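Local coordinates for protein endo-beta-1,4-glucanase (Ampullaria crossean, PDB 5XBU) that probably hydrolyses internal beta-1,4-glucosidic bonds of cellulose, as a snail endoglucanase of glycoside hydrolase family 45, at residues H14-F19 against N130-H135; A59-Y64 against Y137-D142. All blocks are in the same frame, centred on the assembly; numbering follows the deposited sequence.

Contact 1 of 2, residues H14-F19 against N130-H135; sequences HGVRRF and NHVNSH
H14 to R17 runs alongside N130 to H135 with end-to-end directions 44° apart, and the backbones are nearest at H14 and N130, whose CA atoms lie 6.0 Å apart. No direct backbone hydrogen bond joins the two segments; side chains and water do the work. The planes of the N130 amide and the H14 imidazole are nearly parallel, 9° apart, but the groups are offset. The closest contact is with the stem of the histidine, H14 CB to N130 CG at 3.5 Å, and ND2 approaches the ring obliquely. The oxygen of the same amide turns to V16, with N130 OD1 3.5 Å from V16 CG2. That methyl also meets CG1 of V132 at 4.0 Å. The CG1 of V16 is anti to the backbone N, which sets CG2 beside that N and facing N130. V132 CG1 also packs against the carbonyl oxygen of G15. G15 itself has backbone angles that favour glycine, since a CB would jam against the carbonyl oxygen of H14. Further along, the extended chain of R17 reaches the H135 carbonyl. The bond from R17 NE to H135 O is short, 2.8 Å, but bent to 127° and therefore weak. R17 NH1 has a further partner in the C9 carbonyl, and H135 O also accepts from Q7. N133 OD1 accepts from the backbone N of H135, an Asx turn, and also from Y137 N. Two waters complete the join. One donates to H14 O; its approach to N130 O is unusually short and doubtful. The other donates to N130 OD1 and accepts from R18 NH2; NE of the same guanidinium is salt-bridged to D12. The chemistry is that of a hydrated surface seam: a small valine contact flanked by water and one weak arginine bond.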
loop_
_atom_site.group_PDB
_atom_site.type_symbol
_atom_site.label_atom_id
_atom_site.label_comp_id
_atom_site.label_asym_id
_atom_site.label_seq_id
_atom_site.Cartn_x
_atom_site.Cartn_y
_atom_site.Cartn_z
ATOM N N HIS A 14 -4.801 3.499 21.771
ATOM C CA HIS A 14 -3.446 3.036 21.508
ATOM C C HIS A 14 -2.775 3.841 20.415
ATOM O O HIS A 14 -1.681 3.484 19.985
ATOM C CB HIS A 14 -3.456 1.555 21.142
ATOM C CG HIS A 14 -4.134 0.724 22.172
ATOM N ND1 HIS A 14 -5.414 0.235 22.024
ATOM C CD2 HIS A 14 -3.747 0.390 23.421
ATOM C CE1 HIS A 14 -5.768 -0.406 23.125
ATOM N NE2 HIS A 14 -4.767 -0.339 23.986
ATOM N N GLY A 15 -3.429 4.910 19.944
ATOM C CA GLY A 15 -2.886 5.776 18.930
ATOM C C GLY A 15 -3.176 5.381 17.500
ATOM O O GLY A 15 -2.746 6.085 16.589
ATOM N N VAL A 16 -3.897 4.297 17.275
ATOM C CA VAL A 16 -4.129 3.796 15.924
ATOM C C VAL A 16 -5.375 4.484 15.365
ATOM O O VAL A 16 -6.458 4.400 15.948
ATOM C CB VAL A 16 -4.312 2.280 15.927
ATOM C CG1 VAL A 16 -4.628 1.804 14.533
ATOM C CG2 VAL A 16 -3.035 1.601 16.434
ATOM N N ARG A 17 -5.234 5.130 14.213
ATOM C CA ARG A 17 -6.378 5.791 13.601
ATOM C C ARG A 17 -7.328 4.775 12.993
ATOM O O ARG A 17 -6.912 3.875 12.245
ATOM C CB ARG A 17 -5.908 6.814 12.571
ATOM C CG ARG A 17 -5.337 8.057 13.233
ATOM C CD ARG A 17 -4.916 9.078 12.205
ATOM N NE ARG A 17 -4.321 10.268 12.800
ATOM C CZ ARG A 17 -4.986 11.370 13.149
ATOM N NH1 ARG A 17 -6.303 11.440 13.008
ATOM N NH2 ARG A 17 -4.309 12.385 13.632
ATOM N N ARG A 18 -8.611 4.925 13.329
ATOM C CA ARG A 18 -9.659 4.013 12.902
ATOM C C ARG A 18 -10.876 4.802 12.461
ATOM O O ARG A 18 -11.039 5.968 12.807
ATOM C CB ARG A 18 -10.056 3.074 14.033
ATOM C CG ARG A 18 -8.840 2.241 14.538
ATOM C CD ARG A 18 -9.276 1.185 15.533
ATOM N NE ARG A 18 -8.106 0.437 16.012
ATOM C CZ ARG A 18 -7.492 -0.577 15.386
ATOM N NH1 ARG A 18 -7.932 -1.030 14.218
ATOM N NH2 ARG A 18 -6.410 -1.133 15.943
ATOM N N PHE A 19 -11.771 4.129 11.748
ATOM C CA PHE A 19 -12.966 4.778 11.209
ATOM C C PHE A 19 -14.081 3.760 11.285
ATOM O O PHE A 19 -14.017 2.745 10.596
ATOM C CB PHE A 19 -12.695 5.221 9.767
ATOM C CG PHE A 19 -13.789 5.995 9.118
ATOM C CD1 PHE A 19 -13.870 7.363 9.279
ATOM C CD2 PHE A 19 -14.663 5.374 8.244
ATOM C CE1 PHE A 19 -14.838 8.082 8.628
ATOM C CE2 PHE A 19 -15.617 6.074 7.588
ATOM C CZ PHE A 19 -15.706 7.420 7.789
ATOM N N ASN A 130 -0.072 -1.793 17.327
ATOM C CA ASN A 130 -0.267 -0.409 17.772
ATOM C C ASN A 130 0.924 0.486 17.469
ATOM O O ASN A 130 1.131 1.509 18.146
ATOM C CB ASN A 130 -0.685 -0.325 19.235
ATOM C CG ASN A 130 -1.924 -1.131 19.498
ATOM O OD1 ASN A 130 -2.854 -1.103 18.722
ATOM N ND2 ASN A 130 -1.951 -1.849 20.598
ATOM N N HIS A 131 1.707 0.134 16.459
ATOM C CA HIS A 131 2.733 1.025 15.961
ATOM C C HIS A 131 2.187 1.780 14.756
ATOM O O HIS A 131 1.519 1.208 13.895
ATOM C CB HIS A 131 3.955 0.216 15.555
ATOM C CG HIS A 131 4.677 -0.366 16.723
ATOM N ND1 HIS A 131 4.474 -1.648 17.203
ATOM C CD2 HIS A 131 5.607 0.189 17.520
ATOM C CE1 HIS A 131 5.247 -1.843 18.261
ATOM N NE2 HIS A 131 5.964 -0.752 18.450
ATOM N N VAL A 132 2.469 3.081 14.708
ATOM C CA VAL A 132 1.908 3.929 13.668
ATOM C C VAL A 132 2.997 4.783 13.035
ATOM O O VAL A 132 4.098 4.958 13.580
ATOM C CB VAL A 132 0.770 4.823 14.216
ATOM C CG1 VAL A 132 -0.371 3.979 14.643
ATOM C CG2 VAL A 132 1.277 5.766 15.322
ATOM N N ASN A 133 2.685 5.315 11.850
ATOM C CA ASN A 133 3.551 6.305 11.237
ATOM C C ASN A 133 3.353 7.676 11.878
ATOM O O ASN A 133 2.561 7.844 12.807
ATOM C CB ASN A 133 3.430 6.345 9.701
ATOM C CG ASN A 133 2.077 6.792 9.186
ATOM O OD1 ASN A 133 1.280 7.397 9.896
ATOM N ND2 ASN A 133 1.819 6.483 7.918
ATOM N N SER A 134 4.067 8.656 11.349
ATOM C CA SER A 134 4.070 9.999 11.904
ATOM C C SER A 134 2.712 10.678 11.808
ATOM O O SER A 134 2.522 11.712 12.441
ATOM C CB SER A 134 5.129 10.833 11.193
ATOM O OG SER A 134 4.739 11.139 9.861
ATOM N N HIS A 135 1.773 10.122 11.049
ATOM C CA HIS A 135 0.435 10.663 10.893
ATOM C C HIS A 135 -0.625 9.830 11.585
ATOM O O HIS A 135 -1.813 10.153 11.490
ATOM C CB HIS A 135 0.127 10.874 9.420
ATOM C CG HIS A 135 1.046 11.872 8.799
ATOM N ND1 HIS A 135 1.129 13.169 9.251
ATOM C CD2 HIS A 135 1.953 11.756 7.799
ATOM C CE1 HIS A 135 2.035 13.812 8.539
ATOM N NE2 HIS A 135 2.551 12.983 7.651
HETATM O O HOH W 1 1.130 3.701 19.447
HETATM O O HOH W 2 -5.564 -0.566 18.548
#

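Contact 2 of 2, residues A59-Y64 against Y137-D142; sequences APSERY and YEVHFD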
loop_
_atom_site.group_PDB
_atom_site.type_symbol
_atom_site.label_atom_id
_atom_site.label_comp_id
_atom_site.label_asym_id
_atom_site.label_seq_id
_atom_site.Cartn_x
_atom_site.Cartn_y
_atom_site.Cartn_z
ATOM N N ALA A 59 3.163 -0.789 -3.025
ATOM C CA ALA A 59 4.300 -1.017 -2.139
ATOM C C ALA A 59 3.872 -0.606 -0.735
ATOM O O ALA A 59 3.894 0.589 -0.406
ATOM C CB ALA A 59 5.495 -0.189 -2.603
ATOM N N PRO A 60 3.482 -1.547 0.122
ATOM C CA PRO A 60 3.143 -1.192 1.501
ATOM C C PRO A 60 4.388 -0.911 2.315
ATOM O O PRO A 60 5.478 -1.417 2.040
ATOM C CB PRO A 60 2.421 -2.434 2.044
ATOM C CG PRO A 60 2.081 -3.254 0.829
ATOM C CD PRO A 60 3.198 -2.975 -0.127
ATOM N N SER A 61 4.181 -0.196 3.408
ATOM C CA SER A 61 5.203 -0.040 4.415
ATOM C C SER A 61 5.760 -1.404 4.846
ATOM O O SER A 61 5.047 -2.411 4.937
ATOM C CB SER A 61 4.622 0.774 5.575
ATOM O OG SER A 61 3.370 0.283 6.007
ATOM N N GLU A 62 7.057 -1.368 5.152
ATOM C CA GLU A 62 7.880 -2.562 5.313
ATOM C C GLU A 62 7.318 -3.589 6.296
ATOM O O GLU A 62 7.336 -4.789 6.004
ATOM C CB GLU A 62 9.263 -2.098 5.779
ATOM C CG GLU A 62 10.308 -3.183 5.911
ATOM C CD GLU A 62 11.673 -2.626 6.249
ATOM O OE1 GLU A 62 12.424 -3.368 6.904
ATOM O OE2 GLU A 62 12.011 -1.487 5.863
ATOM N N ARG A 63 6.893 -3.163 7.485
ATOM C CA ARG A 63 6.490 -4.146 8.483
ATOM C C ARG A 63 5.202 -4.865 8.104
ATOM O O ARG A 63 5.026 -6.024 8.492
ATOM C CB ARG A 63 6.429 -3.519 9.870
ATOM C CG ARG A 63 7.796 -3.132 10.413
ATOM C CD ARG A 63 8.644 -4.362 10.873
ATOM N NE ARG A 63 9.978 -3.886 11.284
ATOM C CZ ARG A 63 10.987 -3.657 10.456
ATOM N NH1 ARG A 63 10.909 -4.051 9.192
ATOM N NH2 ARG A 63 12.054 -3.011 10.899
ATOM N N TYR A 64 4.296 -4.249 7.340
ATOM C CA TYR A 64 3.195 -5.016 6.771
ATOM C C TYR A 64 3.687 -5.895 5.631
ATOM O O TYR A 64 3.338 -7.076 5.549
ATOM C CB TYR A 64 2.031 -4.119 6.311
ATOM C CG TYR A 64 0.971 -4.919 5.609
ATOM C CD1 TYR A 64 0.180 -5.838 6.289
ATOM C CD2 TYR A 64 0.810 -4.820 4.240
ATOM C CE1 TYR A 64 -0.740 -6.623 5.634
ATOM C CE2 TYR A 64 -0.088 -5.605 3.574
ATOM C CZ TYR A 64 -0.871 -6.507 4.253
ATOM O OH TYR A 64 -1.751 -7.268 3.528
ATOM N N TYR A 137 -1.176 6.316 11.368
ATOM C CA TYR A 137 -1.731 5.147 10.691
ATOM C C TYR A 137 -0.868 3.918 10.924
ATOM O O TYR A 137 0.366 3.989 10.890
ATOM C CB TYR A 137 -1.874 5.395 9.174
ATOM C CG TYR A 137 -2.770 6.576 8.909
ATOM C CD1 TYR A 137 -4.137 6.437 8.987
ATOM C CD2 TYR A 137 -2.225 7.811 8.627
ATOM C CE1 TYR A 137 -4.990 7.536 8.796
ATOM C CE2 TYR A 137 -3.066 8.927 8.431
ATOM C CZ TYR A 137 -4.430 8.761 8.504
ATOM O OH TYR A 137 -5.220 9.891 8.320
ATOM N N GLU A 138 -1.531 2.783 11.107
ATOM C CA GLU A 138 -0.824 1.517 11.358
ATOM C C GLU A 138 -0.144 0.932 10.132
ATOM O O GLU A 138 0.625 -0.024 10.276
ATOM C CB GLU A 138 -1.749 0.467 11.953
ATOM C CG GLU A 138 -2.798 -0.030 11.007
ATOM C CD GLU A 138 -3.595 -1.206 11.506
ATOM O OE1 GLU A 138 -3.499 -1.552 12.714
ATOM O OE2 GLU A 138 -4.295 -1.824 10.670
ATOM N N VAL A 139 -0.474 1.417 8.942
ATOM C CA VAL A 139 0.080 0.910 7.703
ATOM C C VAL A 139 -0.036 2.019 6.673
ATOM O O VAL A 139 -0.896 2.907 6.777
ATOM C CB VAL A 139 -0.648 -0.381 7.248
ATOM C CG1 VAL A 139 -2.062 -0.126 6.838
ATOM C CG2 VAL A 139 0.128 -1.121 6.175
ATOM N N HIS A 140 0.851 1.964 5.683
ATOM C CA HIS A 140 0.879 2.896 4.569
ATOM C C HIS A 140 0.896 2.105 3.273
ATOM O O HIS A 140 1.619 1.116 3.162
ATOM C CB HIS A 140 2.104 3.782 4.643
ATOM C CG HIS A 140 2.110 4.848 3.618
ATOM N ND1 HIS A 140 1.352 5.983 3.783
ATOM C CD2 HIS A 140 2.719 4.924 2.410
ATOM C CE1 HIS A 140 1.506 6.720 2.699
ATOM N NE2 HIS A 140 2.330 6.114 1.855
ATOM N N PHE A 141 0.160 2.573 2.272
ATOM C CA PHE A 141 0.179 1.990 0.927
ATOM C C PHE A 141 0.687 3.022 -0.069
ATOM O O PHE A 141 0.016 4.025 -0.319
ATOM C CB PHE A 141 -1.181 1.428 0.525
ATOM C CG PHE A 141 -1.594 0.294 1.401
ATOM C CD1 PHE A 141 -0.992 -0.963 1.262
ATOM C CD2 PHE A 141 -2.531 0.463 2.427
ATOM C CE1 PHE A 141 -1.311 -2.003 2.107
ATOM C CE2 PHE A 141 -2.856 -0.592 3.258
ATOM C CZ PHE A 141 -2.255 -1.818 3.113
ATOM N N ASP A 142 1.856 2.763 -0.656
ATOM C CA ASP A 142 2.368 3.578 -1.745
ATOM C C ASP A 142 1.820 2.983 -3.034
ATOM O O ASP A 142 1.998 1.795 -3.299
ATOM C CB ASP A 142 3.896 3.591 -1.714
ATOM C CG ASP A 142 4.500 4.874 -2.256
ATOM O OD1 ASP A 142 3.759 5.758 -2.713
ATOM O OD2 ASP A 142 5.747 4.950 -2.211
#
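Two backbone hydrogen bonds pair A59 with D142. A59 N gives to D142 O at 2.8 Å, nearly straight (166°) and in the carbonyl plane, and D142 N returns a bond to A59 O. This is a hydrogen-bonded antiparallel pair; P60 and F141 form the next, non-hydrogen-bonded one. Beyond it S61 N gives to H140 O at 2.9 Å. P60 CA also makes a CA-H...O contact with the same H140 oxygen. The serine side chain extends the ladder: H140 N gives to S61 OG at 3.0 Å. OG sits between the backbone N and carbonyl carbon of S61 (chi1 49°), a rotation that turns it to H140 N. With an alanine here the OG is gone, and H140 N would probably be left without its acceptor and this end of the ladder held less firmly. Outside the ladder the packing is apolar. V139 CG2 presses on Y64 CB at 3.6 Å. The pyrrolidine of P60 lies against F141, CB to CE1 at 3.8 Å. F141 turns its edge toward the Y64 face in an offset edge-to-face pair, centroids 6.0 Å apart and planes at 77°. The Y64 hydroxyl hydrogen-bonds to E164. H140 ND1 hydrogen-bonds to S26, and H140 NE2 and D142 OD1 to T28. Strand 57-60 lies against strand 140-144 just where the chain enters helix 62-65. S61 is at the N-cap position, but its side chain makes no capping bond. V82 of strand 81-86 touches both rings, helix 118-121 touches S61 and H140 through C121, and strand 22-30 pairs with strand 140-144.

Overall arrangement
Contact 1 and contact 2 have centres about 12 Å apart and reach the same mixed sheet. Contact 1 lies at the surface, its centre about 16 Å from the chain centre; contact 2 is buried, its centre about 5 Å from it. Along the chain the segments alternate: 14-19, 59-64, 130-135, then 137-142. Only G136 separates the last two, so one stretch passes from the outer loop into strand 140-144. The contacts also touch directly, with R17 CD 3.7 Å from Y137 CE1. Strand 22-30 pairs with both strand 17-19 and strand 140-144. Segment 14-19 is thus tied to the sheet of a domain assigned to the double-psi beta-barrel clan.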